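PDB 4FMZ: internalin from Listeria monocytogenes serotype 4b, which belongs to the leucine-rich-repeat internalin family and probably takes part in adhesion to, and invasion of, host cells. Local coordinates for residues 291-296 against 315-320; 274-279 against 296-301. All coordinates share one frame; numbering follows the deposited sequence.

Interaction 1: residues 291-296 against 315-320. With EDO (1,2-ethanediol), chain G; EDO (1,2-ethanediol), chain H.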
ATOM      1  N   SER A 291      14.961  16.009  -6.973  1.00 24.86           N
ATOM      2  CA  SER A 291      13.785  16.699  -6.450  1.00 23.03           C
ATOM      3  C   SER A 291      14.002  17.027  -4.999  1.00 24.59           C
ATOM      4  O   SER A 291      14.329  16.143  -4.191  1.00 22.56           O
ATOM      5  CB  SER A 291      12.531  15.848  -6.627  1.00 26.03           C
ATOM      6  OG  SER A 291      12.438  15.371  -7.959  1.00 34.38           O
ATOM      7  N   LEU A 292      13.835  18.310  -4.674  1.00 20.22           N
ATOM      8  CA  LEU A 292      14.063  18.815  -3.328  1.00 18.75           C
ATOM      9  C   LEU A 292      12.944  19.739  -2.926  1.00 22.51           C
ATOM     10  O   LEU A 292      12.704  20.748  -3.592  1.00 23.16           O
ATOM     11  CB  LEU A 292      15.431  19.529  -3.272  1.00 18.23           C
ATOM     12  CG  LEU A 292      15.874  20.209  -1.971  1.00 21.16           C
ATOM     13  CD1 LEU A 292      15.972  19.212  -0.810  1.00 20.51           C
ATOM     14  CD2 LEU A 292      17.211  20.854  -2.164  1.00 21.72           C
ATOM     15  N   PHE A 293      12.246  19.393  -1.837  1.00 18.82           N
ATOM     16  CA  PHE A 293      11.129  20.200  -1.335  1.00 17.66           C
ATOM     17  C   PHE A 293      11.508  20.776   0.031  1.00 22.46           C
ATOM     18  O   PHE A 293      11.599  20.046   1.026  1.00 21.39           O
ATOM     19  CB  PHE A 293       9.837  19.372  -1.274  1.00 19.28           C
ATOM     20  CG  PHE A 293       9.421  18.814  -2.620  1.00 20.33           C
ATOM     21  CD1 PHE A 293       9.883  17.578  -3.054  1.00 23.38           C
ATOM     22  CD2 PHE A 293       8.609  19.547  -3.473  1.00 23.87           C
ATOM     23  CE1 PHE A 293       9.529  17.080  -4.311  1.00 25.10           C
ATOM     24  CE2 PHE A 293       8.256  19.049  -4.736  1.00 26.75           C
ATOM     25  CZ  PHE A 293       8.707  17.816  -5.140  1.00 24.37           C
ATOM     26  N   LEU A 294      11.773  22.091   0.052  1.00 20.13           N
ATOM     27  CA  LEU A 294      12.202  22.829   1.236  1.00 20.49           C
ATOM     28  C   LEU A 294      11.269  23.998   1.572  1.00 23.83           C
ATOM     29  O   LEU A 294      11.609  24.815   2.422  1.00 24.05           O
ATOM     30  CB  LEU A 294      13.644  23.342   1.046  1.00 20.85           C
ATOM     31  CG  LEU A 294      14.762  22.339   1.367  1.00 24.72           C
ATOM     32  CD1 LEU A 294      16.080  22.811   0.795  1.00 25.60           C
ATOM     33  CD2 LEU A 294      14.910  22.133   2.865  1.00 24.00           C
ATOM     34  N   ASN A 295      10.094  24.073   0.921  1.00 20.97           N
ATOM     35  CA  ASN A 295       9.073  25.104   1.156  1.00 20.84           C
ATOM     36  C   ASN A 295       8.609  25.056   2.616  1.00 23.44           C
ATOM     37  O   ASN A 295       8.659  23.991   3.228  1.00 21.95           O
ATOM     38  CB  ASN A 295       7.863  24.875   0.219  1.00 21.04           C
ATOM     39  CG  ASN A 295       7.304  23.473   0.335  1.00 29.80           C
ATOM     40  OD1 ASN A 295       7.912  22.499  -0.134  1.00 21.09           O
ATOM     41  ND2 ASN A 295       6.223  23.329   1.091  1.00 19.97           N
ATOM     42  N   ASN A 296       8.144  26.199   3.161  1.00 20.50           N
ATOM     43  CA  ASN A 296       7.599  26.296   4.527  1.00 19.88           C
ATOM     44  C   ASN A 296       8.585  25.792   5.597  1.00 23.82           C
ATOM     45  O   ASN A 296       8.280  24.922   6.416  1.00 22.60           O
ATOM     46  CB  ASN A 296       6.248  25.571   4.610  1.00 18.89           C
ATOM     47  CG  ASN A 296       5.242  26.214   3.698  1.00 32.84           C
ATOM     48  OD1 ASN A 296       5.085  25.816   2.552  1.00 26.77           O
ATOM     49  ND2 ASN A 296       4.640  27.307   4.132  1.00 26.64           N
ATOM     50  N   THR A 315      13.398  19.585  -9.900  1.00 25.60           N
ATOM     51  CA  THR A 315      12.304  20.131  -9.100  1.00 24.75           C
ATOM     52  C   THR A 315      12.871  20.745  -7.820  1.00 25.95           C
ATOM     53  O   THR A 315      13.638  20.098  -7.100  1.00 25.13           O
ATOM     54  CB  THR A 315      11.241  19.063  -8.829  1.00 31.43           C
ATOM     55  OG1 THR A 315      10.703  18.649 -10.082  1.00 31.89           O
ATOM     56  CG2 THR A 315      10.110  19.570  -7.969  1.00 27.99           C
ATOM     57  N   LEU A 316      12.490  22.001  -7.541  1.00 20.84           N
ATOM     58  CA  LEU A 316      12.933  22.689  -6.336  1.00 20.14           C
ATOM     59  C   LEU A 316      11.823  23.556  -5.764  1.00 22.83           C
ATOM     60  O   LEU A 316      11.376  24.508  -6.413  1.00 22.26           O
ATOM     61  CB  LEU A 316      14.197  23.523  -6.607  1.00 19.55           C
ATOM     62  CG  LEU A 316      14.714  24.394  -5.458  1.00 22.98           C
ATOM     63  CD1 LEU A 316      15.233  23.542  -4.272  1.00 23.07           C
ATOM     64  CD2 LEU A 316      15.759  25.332  -5.952  1.00 22.51           C
ATOM     65  N   PHE A 317      11.367  23.207  -4.561  1.00 19.49           N
ATOM     66  CA  PHE A 317      10.350  23.988  -3.860  1.00 18.95           C
ATOM     67  C   PHE A 317      11.002  24.744  -2.708  1.00 24.11           C
ATOM     68  O   PHE A 317      11.726  24.152  -1.895  1.00 24.27           O
ATOM     69  CB  PHE A 317       9.187  23.111  -3.372  1.00 20.52           C
ATOM     70  CG  PHE A 317       8.132  22.766  -4.411  1.00 22.31           C
ATOM     71  CD1 PHE A 317       8.480  22.543  -5.745  1.00 25.67           C
ATOM     72  CD2 PHE A 317       6.806  22.592  -4.043  1.00 25.13           C
ATOM     73  CE1 PHE A 317       7.505  22.225  -6.707  1.00 27.66           C
ATOM     74  CE2 PHE A 317       5.838  22.236  -4.995  1.00 29.05           C
ATOM     75  CZ  PHE A 317       6.196  22.041  -6.317  1.00 27.09           C
ATOM     76  N   LEU A 318      10.793  26.068  -2.674  1.00 20.23           N
ATOM     77  CA  LEU A 318      11.385  26.928  -1.651  1.00 19.40           C
ATOM     78  C   LEU A 318      10.436  28.005  -1.157  1.00 22.77           C
ATOM     79  O   LEU A 318      10.865  28.835  -0.369  1.00 22.64           O
ATOM     80  CB  LEU A 318      12.654  27.613  -2.195  1.00 19.34           C
ATOM     81  CG  LEU A 318      13.918  26.783  -2.293  1.00 23.35           C
ATOM     82  CD1 LEU A 318      14.957  27.508  -3.084  1.00 23.81           C
ATOM     83  CD2 LEU A 318      14.458  26.421  -0.915  1.00 24.34           C
ATOM     84  N   SER A 319       9.168  28.021  -1.604  1.00 20.04           N
ATOM     85  CA  SER A 319       8.253  29.098  -1.201  1.00 19.55           C
ATOM     86  C   SER A 319       8.029  29.146   0.311  1.00 21.66           C
ATOM     87  O   SER A 319       8.158  28.140   0.992  1.00 18.70           O
ATOM     88  CB  SER A 319       6.915  28.980  -1.921  1.00 21.87           C
ATOM     89  OG  SER A 319       6.133  27.890  -1.464  1.00 26.60           O
ATOM     90  N   GLN A 320       7.734  30.350   0.823  1.00 19.96           N
ATOM     91  CA  GLN A 320       7.392  30.646   2.215  1.00 19.49           C
ATOM     92  C   GLN A 320       8.475  30.217   3.238  1.00 23.35           C
ATOM     93  O   GLN A 320       8.217  29.537   4.243  1.00 23.18           O
ATOM     94  CB  GLN A 320       6.004  30.099   2.583  1.00 20.71           C
ATOM     95  CG  GLN A 320       4.896  30.744   1.711  1.00 22.54           C
ATOM     96  CD  GLN A 320       3.509  30.611   2.286  1.00 24.73           C
ATOM     97  OE1 GLN A 320       3.132  29.578   2.839  1.00 23.63           O
ATOM     98  NE2 GLN A 320       2.680  31.625   2.075  1.00 19.75           N
TER
HETATM   99  C1  EDO G 405      11.863  31.284  -2.499  1.00 30.14           C
HETATM  100  O1  EDO G 405      11.272  31.289  -1.202  1.00 30.49           O
HETATM  101  C2  EDO G 405      11.796  32.712  -3.051  1.00 31.99           C
HETATM  102  O2  EDO G 405      10.451  33.155  -2.943  1.00 33.36           O
HETATM  103  C1  EDO H 406       4.347  19.789   2.738  1.00 28.91           C
HETATM  104  O1  EDO H 406       4.895  21.080   2.508  1.00 24.21           O
HETATM  105  C2  EDO H 406       5.381  18.714   2.337  1.00 31.81           C
HETATM  106  O2  EDO H 406       5.934  19.083   1.089  1.00 34.60           O
HETATM  107  O   HOH W   1      12.124  16.394 -10.373  1.00 24.70           O
HETATM  108  O   HOH W   2       6.430  29.068   6.120  1.00 20.67           O

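Interaction 2: residues 274-279 against 296-301. With EDO (1,2-ethanediol), chain H.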
ATOM      1  N   SER A 274       7.398  22.010   5.030  1.00 17.25           N
ATOM      2  CA  SER A 274       6.566  22.179   6.236  1.00 16.90           C
ATOM      3  C   SER A 274       7.222  21.546   7.495  1.00 21.36           C
ATOM      4  O   SER A 274       6.661  20.676   8.181  1.00 21.41           O
ATOM      5  CB  SER A 274       5.149  21.635   6.003  1.00 21.05           C
ATOM      6  OG  SER A 274       4.531  22.357   4.950  1.00 24.34           O
ATOM      7  N   ASN A 275       8.429  22.015   7.778  1.00 19.41           N
ATOM      8  CA  ASN A 275       9.188  21.641   8.959  1.00 19.44           C
ATOM      9  C   ASN A 275       9.747  22.938   9.581  1.00 23.35           C
ATOM     10  O   ASN A 275       9.182  24.015   9.345  1.00 22.43           O
ATOM     11  CB  ASN A 275      10.260  20.599   8.621  1.00 20.39           C
ATOM     12  CG  ASN A 275       9.697  19.198   8.543  1.00 30.92           C
ATOM     13  OD1 ASN A 275       9.289  18.634   9.548  1.00 21.35           O
ATOM     14  ND2 ASN A 275       9.597  18.634   7.338  1.00 22.20           N
ATOM     15  N   GLN A 276      10.807  22.836  10.400  1.00 19.49           N
ATOM     16  CA  GLN A 276      11.389  23.991  11.078  1.00 19.31           C
ATOM     17  C   GLN A 276      12.904  24.063  10.798  1.00 24.24           C
ATOM     18  O   GLN A 276      13.678  24.477  11.659  1.00 24.06           O
ATOM     19  CB  GLN A 276      11.077  23.897  12.592  1.00 20.44           C
ATOM     20  CG  GLN A 276       9.588  24.032  12.919  1.00 27.12           C
ATOM     21  CD  GLN A 276       9.239  23.627  14.334  1.00 51.64           C
ATOM     22  OE1 GLN A 276       9.716  24.222  15.311  1.00 50.63           O
ATOM     23  NE2 GLN A 276       8.358  22.625  14.478  1.00 35.35           N
ATOM     24  N   ILE A 277      13.318  23.693   9.579  1.00 20.79           N
ATOM     25  CA  ILE A 277      14.729  23.635   9.186  1.00 20.93           C
ATOM     26  C   ILE A 277      15.306  25.032   8.885  1.00 23.90           C
ATOM     27  O   ILE A 277      14.736  25.783   8.100  1.00 23.93           O
ATOM     28  CB  ILE A 277      14.901  22.667   7.985  1.00 24.15           C
ATOM     29  CG1 ILE A 277      14.464  21.232   8.380  1.00 24.55           C
ATOM     30  CG2 ILE A 277      16.347  22.677   7.450  1.00 25.40           C
ATOM     31  CD1 ILE A 277      13.772  20.439   7.285  1.00 25.62           C
ATOM     32  N   SER A 278      16.462  25.358   9.485  1.00 20.86           N
ATOM     33  CA  SER A 278      17.115  26.651   9.235  1.00 20.85           C
ATOM     34  C   SER A 278      18.523  26.449   8.634  1.00 28.17           C
ATOM     35  O   SER A 278      19.123  27.408   8.175  1.00 29.46           O
ATOM     36  CB  SER A 278      17.178  27.488  10.506  1.00 22.66           C
ATOM     37  OG  SER A 278      17.822  26.775  11.550  1.00 30.90           O
ATOM     38  N   ASP A 279      19.039  25.212   8.630  1.00 25.92           N
ATOM     39  CA  ASP A 279      20.361  24.933   8.060  1.00 25.75           C
ATOM     40  C   ASP A 279      20.320  23.711   7.150  1.00 27.12           C
ATOM     41  O   ASP A 279      19.800  22.669   7.542  1.00 25.25           O
ATOM     42  CB  ASP A 279      21.428  24.742   9.153  1.00 28.25           C
ATOM     43  CG  ASP A 279      22.829  24.739   8.567  1.00 44.02           C
ATOM     44  OD1 ASP A 279      23.391  25.843   8.358  1.00 48.13           O
ATOM     45  OD2 ASP A 279      23.318  23.652   8.209  1.00 44.96           O
ATOM     46  N   ASN A 296       8.144  26.199   3.161  1.00 20.50           N
ATOM     47  CA  ASN A 296       7.599  26.296   4.527  1.00 19.88           C
ATOM     48  C   ASN A 296       8.585  25.792   5.597  1.00 23.82           C
ATOM     49  O   ASN A 296       8.280  24.922   6.416  1.00 22.60           O
ATOM     50  CB  ASN A 296       6.248  25.571   4.610  1.00 18.89           C
ATOM     51  CG  ASN A 296       5.242  26.214   3.698  1.00 32.84           C
ATOM     52  OD1 ASN A 296       5.085  25.816   2.552  1.00 26.77           O
ATOM     53  ND2 ASN A 296       4.640  27.307   4.132  1.00 26.64           N
ATOM     54  N   ASN A 297       9.782  26.358   5.552  1.00 20.83           N
ATOM     55  CA  ASN A 297      10.847  26.088   6.510  1.00 20.67           C
ATOM     56  C   ASN A 297      11.342  27.440   6.999  1.00 22.81           C
ATOM     57  O   ASN A 297      10.604  28.414   6.866  1.00 21.48           O
ATOM     58  CB  ASN A 297      11.938  25.200   5.887  1.00 18.60           C
ATOM     59  CG  ASN A 297      11.592  23.750   6.021  1.00 28.61           C
ATOM     60  OD1 ASN A 297      11.593  23.215   7.128  1.00 24.03           O
ATOM     61  ND2 ASN A 297      11.221  23.095   4.915  1.00 23.22           N
ATOM     62  N   GLN A 298      12.555  27.522   7.542  1.00 20.38           N
ATOM     63  CA  GLN A 298      13.070  28.774   8.083  1.00 19.46           C
ATOM     64  C   GLN A 298      14.411  29.145   7.414  1.00 22.40           C
ATOM     65  O   GLN A 298      15.322  29.660   8.070  1.00 20.38           O
ATOM     66  CB  GLN A 298      13.198  28.656   9.617  1.00 20.98           C
ATOM     67  CG  GLN A 298      11.839  28.414  10.297  1.00 34.70           C
ATOM     68  CD  GLN A 298      11.883  28.316  11.797  1.00 53.32           C
ATOM     69  OE1 GLN A 298      12.690  28.967  12.467  1.00 47.97           O
ATOM     70  NE2 GLN A 298      10.935  27.585  12.359  1.00 43.63           N
ATOM     71  N   LEU A 299      14.494  28.942   6.090  1.00 18.87           N
ATOM     72  CA  LEU A 299      15.702  29.236   5.310  1.00 19.02           C
ATOM     73  C   LEU A 299      15.788  30.707   4.904  1.00 23.65           C
ATOM     74  O   LEU A 299      14.766  31.370   4.755  1.00 22.71           O
ATOM     75  CB  LEU A 299      15.784  28.355   4.054  1.00 19.10           C
ATOM     76  CG  LEU A 299      15.740  26.831   4.258  1.00 23.32           C
ATOM     77  CD1 LEU A 299      15.600  26.136   2.929  1.00 23.66           C
ATOM     78  CD2 LEU A 299      16.988  26.314   5.008  1.00 26.27           C
ATOM     79  N   GLY A 300      17.007  31.168   4.673  1.00 20.97           N
ATOM     80  CA  GLY A 300      17.290  32.535   4.259  1.00 21.33           C
ATOM     81  C   GLY A 300      18.254  32.605   3.098  1.00 24.48           C
ATOM     82  O   GLY A 300      18.627  31.582   2.530  1.00 21.78           O
ATOM     83  N   ASN A 301      18.703  33.813   2.774  1.00 23.85           N
ATOM     84  CA  ASN A 301      19.604  34.078   1.648  1.00 23.57           C
ATOM     85  C   ASN A 301      20.933  33.330   1.738  1.00 25.85           C
ATOM     86  O   ASN A 301      21.437  32.899   0.706  1.00 24.49           O
ATOM     87  CB  ASN A 301      19.845  35.577   1.530  1.00 19.00           C
ATOM     88  CG  ASN A 301      18.576  36.325   1.188  1.00 36.33           C
ATOM     89  OD1 ASN A 301      17.597  35.753   0.684  1.00 21.04           O
ATOM     90  ND2 ASN A 301      18.563  37.623   1.445  1.00 26.91           N
TER
HETATM   91  C1  EDO H 406       4.347  19.789   2.738  1.00 28.91           C
HETATM   92  O1  EDO H 406       4.895  21.080   2.508  1.00 24.21           O
HETATM   93  C2  EDO H 406       5.381  18.714   2.337  1.00 31.81           C
HETATM   94  O2  EDO H 406       5.934  19.083   1.089  1.00 34.60           O
HETATM   95  O   HOH W   3       8.705  26.948  10.379  1.00 33.82           O
HETATM   96  O   HOH W   4      10.307  26.944  14.773  1.00 31.59           O

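Interaction 1: residues 291-296 against 315-320
T315 opens the second strand beside S291, in a parallel pairing; the axes of strands 291-293 and 315-317 approach to 4.8 Å. Its carbonyl O accepts the backbone N of L292, while one water bridges the hydroxyls of T315 and S291. With chi1 at -62°, T315 holds CG2 anti to its own backbone N, and this methyl meets CZ of F293 at 3.6 Å. L316, next along, turns to the other face of the strands, where its CD1 lies 3.9 Å from CD2 of L292; the two leucines run side by side into the interior, where the 304-308 helix contributes I307. F317 returns to the face of F293 and T315. Its N gives a hydrogen bond to L292 O, and its O receives L294 N at 2.8 Å. The rings form an edge-to-face pair with planes 69° apart: the CD2-CE2 edge of F293 comes down on one face of F317, CE2 lying over the ring centre. N295 OD1 approaches the F317 ring at its edge, near the ring plane. Beyond the strands, L318 reaches back to L294, its CD2 lying 3.7 Å from L294 CB. S319 O then accepts N296 N at 2.9 Å, and the hydroxyl of S319 is held by D339. Q320 ends the segment with a side-chain bond: its OE1 takes a hydrogen from N296 ND2 at 3.0 Å with the two amide planes 82° apart. The N296 amide is gripped at its oxygen too, since N295 ND2 donates to OD1 in the carbonyl plane, on a lone pair. Such stacking of like on like, leucines inward, aromatic and polar side chains on the opposite face of the strands, is the signature of adjacent turns in a leucine-rich-repeat solenoid.

Interaction 2: residues 274-279 against 296-301
Q298 and N297 bury the most surface in this contact, with I277 next, and each of the three meets the neighbouring turn in its own way. The amide oxygen of N297 points into the backbone of 274-279: OD1 accepts I277 N at 3.0 Å, with the donor tilted 25° from the carbonyl plane. A first torsion of -86° keeps the N297 side chain beside its own backbone N and lays it alongside I277, whose CB and CD1 both lie 3.5 Å from OD1. The other end of this buried amide is equally occupied, for ND2 donates to the carbonyl oxygens of V272 and L294, so that its rotation is fixed from both ends. I277 answers through its backbone, where its O receives Q298 N at 2.8 Å. CD2 of L299 also packs near that carbonyl, and its contact with I277 CG2 is a looser one at 4.4 Å. Q298 belongs to the exposed side. Its extended chain runs beside that of Q276, the two amide planes only 11° apart, and NE2 rests 3.7 Å from Q276 CB. Water mediates the polar part of this pairing: NE2 donates to one water that in turn donates to N275 O, and to a second that donates to Q276 OE1. At the start of the segments, N275 N makes a weak hydrogen bond to N296 O. The chemistry thus divides in two. On the buried side, the N297 amide bonds directly to backbone N-H and C=O groups, the role of the asparagine ladder in leucine-rich repeats; at the exposed side, Q298 reaches Q276 and the N275 carbonyl through waters.

Centred 10 Å apart near the C-terminal end of the solenoid, the two interactions follow one another around its turns. Their segments alternate in sequence: 274-279 comes first, then 291-296, 296-301 and 315-320, with N296 common to both contacts. Interaction 1 joins strands 291-293 and 315-317; interaction 2 joins the loops that follow strands 269-271 and 291-293. They meet directly, S274 N lying 3.0 Å from N295 O in a probable hydrogen bond, while L299 CD1 packs against L294 and L318. One turn is therefore held to its neighbours on both sides, as expected of a solenoid built by repeating local contacts between successive turns.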